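Local coordinates for uncharacterized protein (Streptococcus pneumoniae, PDB 3LFT) that probably serves as the substrate-binding protein of an ABC transporter and binds L-tryptophan, at residues Ile19-Gly22 / Ile23-Leu27. Sequence-based numbering, arbitrary orientation.
Sequences IYKG and IQDGL
Gln24 lays its carboxamide over one face of the Tyr20 ring, one helical turn earlier. The planes of ring and amide lie only 11° apart, which makes this a stack. The overlap is displaced toward the rim: Gln24 NE2 stands 3.8 Å from Tyr20 CE1, and Gln24 CD is equally close to that carbon. Further back along the glutamine, its CG adds a CH-pi contact, 4.2 Å from the centroid of the Tyr20 ring and 19° off the normal. Two torsions bring the groups together: Tyr20 swings CG opposite its own backbone N (chi1 -177°), which leans the ring toward the following turn, where Gln24 sits, and Gln24 sets CG beside its backbone N, opposite the carbonyl carbon, turning back toward Tyr20; the extended chain beyond CG then carries the amide over the ring. Tyr20 O takes the straight backbone bond from Gln24 N (3.0 Å) and, from Gln24 NE2 (3.5 Å), a weak second hold on the amide beside the stack. Ile23 CD1 meets the same ring at its edge, 4.3 Å from Tyr20 CD2, and also touches Ile19 CG2.

All of this lies on helix 14-29, the crossover of the beta-alpha-beta unit formed with strands 3-9 and 37-43 in a periplasmic-binding-protein-like fold. Tyr20 stacks on Phe41 of the second strand, while Ile19 touches the bound tryptophan and Ile23 packs on Ile69 of strand 65-69 and Ile247 of helix 236-251.

Another i to i+4 pair, Lys21 and Asp25, joins charged side chains. In one of two lysine conformers, bends at chi2 and at the chain end bring NZ to 3.1 Å from Asp25 OD2, a weak and doubtful salt bridge because that oxygen is uncertainly placed. On the backbone of the same pair, Asp25 N donates to Lys21 O in the carbonyl plane, and Gly26 N reaches Gly22 O at 2.8 Å.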
loop_
_atom_site.group_PDB
_atom_site.type_symbol
_atom_site.label_atom_id
_atom_site.label_comp_id
_atom_site.label_asym_id
_atom_site.label_seq_id
_atom_site.Cartn_x
_atom_site.Cartn_y
_atom_site.Cartn_z
ATOM N N ILE A 19 1.313 -5.626 8.008
ATOM C CA ILE A 19 2.715 -5.277 7.815
ATOM C C ILE A 19 3.424 -5.122 9.165
ATOM O O ILE A 19 4.526 -5.664 9.353
ATOM C CB ILE A 19 2.853 -4.016 6.945
ATOM C CG1 ILE A 19 2.365 -4.339 5.528
ATOM C CG2 ILE A 19 4.301 -3.504 6.944
ATOM C CD1 ILE A 19 2.184 -3.090 4.696
ATOM N N TYR A 20 2.805 -4.417 10.111
ATOM C CA TYR A 20 3.436 -4.250 11.407
ATOM C C TYR A 20 3.617 -5.596 12.127
ATOM O O TYR A 20 4.659 -5.832 12.753
ATOM C CB TYR A 20 2.699 -3.212 12.277
ATOM C CG TYR A 20 3.372 -2.955 13.614
ATOM C CD1 TYR A 20 2.645 -3.025 14.805
ATOM C CD2 TYR A 20 4.733 -2.673 13.681
ATOM C CE1 TYR A 20 3.271 -2.783 16.033
ATOM C CE2 TYR A 20 5.360 -2.453 14.904
ATOM C CZ TYR A 20 4.627 -2.512 16.051
ATOM O OH TYR A 20 5.262 -2.283 17.256
ATOM N N LYS A 21 2.624 -6.483 12.042
ATOM C CA LYS A 21 2.753 -7.829 12.598
ATOM C C LYS A 21 3.967 -8.515 11.974
ATOM O O LYS A 21 4.784 -9.134 12.675
ATOM C CB LYS A 21 1.469 -8.635 12.356
ATOM C CG LYS A 21 1.630 -10.158 12.376
ATOM C CD LYS A 21 1.685 -10.731 13.782
ATOM C CE LYS A 21 1.856 -12.239 13.726
ATOM N NZ LYS A 21 1.422 -12.795 12.408
ATOM N N GLY A 22 4.091 -8.408 10.645
ATOM C CA GLY A 22 5.251 -8.960 9.925
ATOM C C GLY A 22 6.576 -8.386 10.399
ATOM O O GLY A 22 7.544 -9.123 10.575
ATOM N N ILE A 23 6.622 -7.074 10.637
ATOM C CA ILE A 23 7.831 -6.448 11.180
ATOM C C ILE A 23 8.230 -7.110 12.494
ATOM O O ILE A 23 9.396 -7.486 12.685
ATOM C CB ILE A 23 7.643 -4.917 11.355
ATOM C CG1 ILE A 23 7.593 -4.219 9.988
ATOM C CG2 ILE A 23 8.754 -4.320 12.273
ATOM C CD1 ILE A 23 7.106 -2.773 10.051
ATOM N N GLN A 24 7.263 -7.228 13.400
ATOM C CA GLN A 24 7.517 -7.847 14.692
ATOM C C GLN A 24 7.969 -9.292 14.534
ATOM O O GLN A 24 8.879 -9.715 15.244
ATOM C CB GLN A 24 6.262 -7.790 15.551
ATOM C CG GLN A 24 5.870 -6.381 15.969
ATOM C CD GLN A 24 4.528 -6.340 16.664
ATOM O OE1 GLN A 24 4.435 -6.060 17.865
ATOM N NE2 GLN A 24 3.466 -6.607 15.912
ATOM N N ASP A 25 7.364 -10.032 13.605
ATOM C CA ASP A 25 7.755 -11.427 13.403
ATOM C C ASP A 25 9.178 -11.488 12.878
ATOM O O ASP A 25 9.937 -12.355 13.299
ATOM C CB ASP A 25 6.809 -12.109 12.419
ATOM C CG ASP A 25 5.409 -12.302 12.982
ATOM O OD1 ASP A 25 5.204 -12.199 14.221
ATOM O OD2 ASP A 25 4.515 -12.597 12.161
ATOM N N GLY A 26 9.544 -10.585 11.963
ATOM C CA GLY A 26 10.890 -10.624 11.362
ATOM C C GLY A 26 11.950 -10.255 12.377
ATOM O O GLY A 26 13.003 -10.883 12.443
ATOM N N LEU A 27 11.673 -9.234 13.189
ATOM C CA LEU A 27 12.546 -8.902 14.326
ATOM C C LEU A 27 12.732 -10.073 15.280
ATOM O O LEU A 27 13.848 -10.386 15.680
ATOM C CB LEU A 27 11.987 -7.724 15.122
ATOM C CG LEU A 27 12.045 -6.374 14.413
ATOM C CD1 LEU A 27 11.189 -5.372 15.161
ATOM C CD2 LEU A 27 13.484 -5.908 14.322
#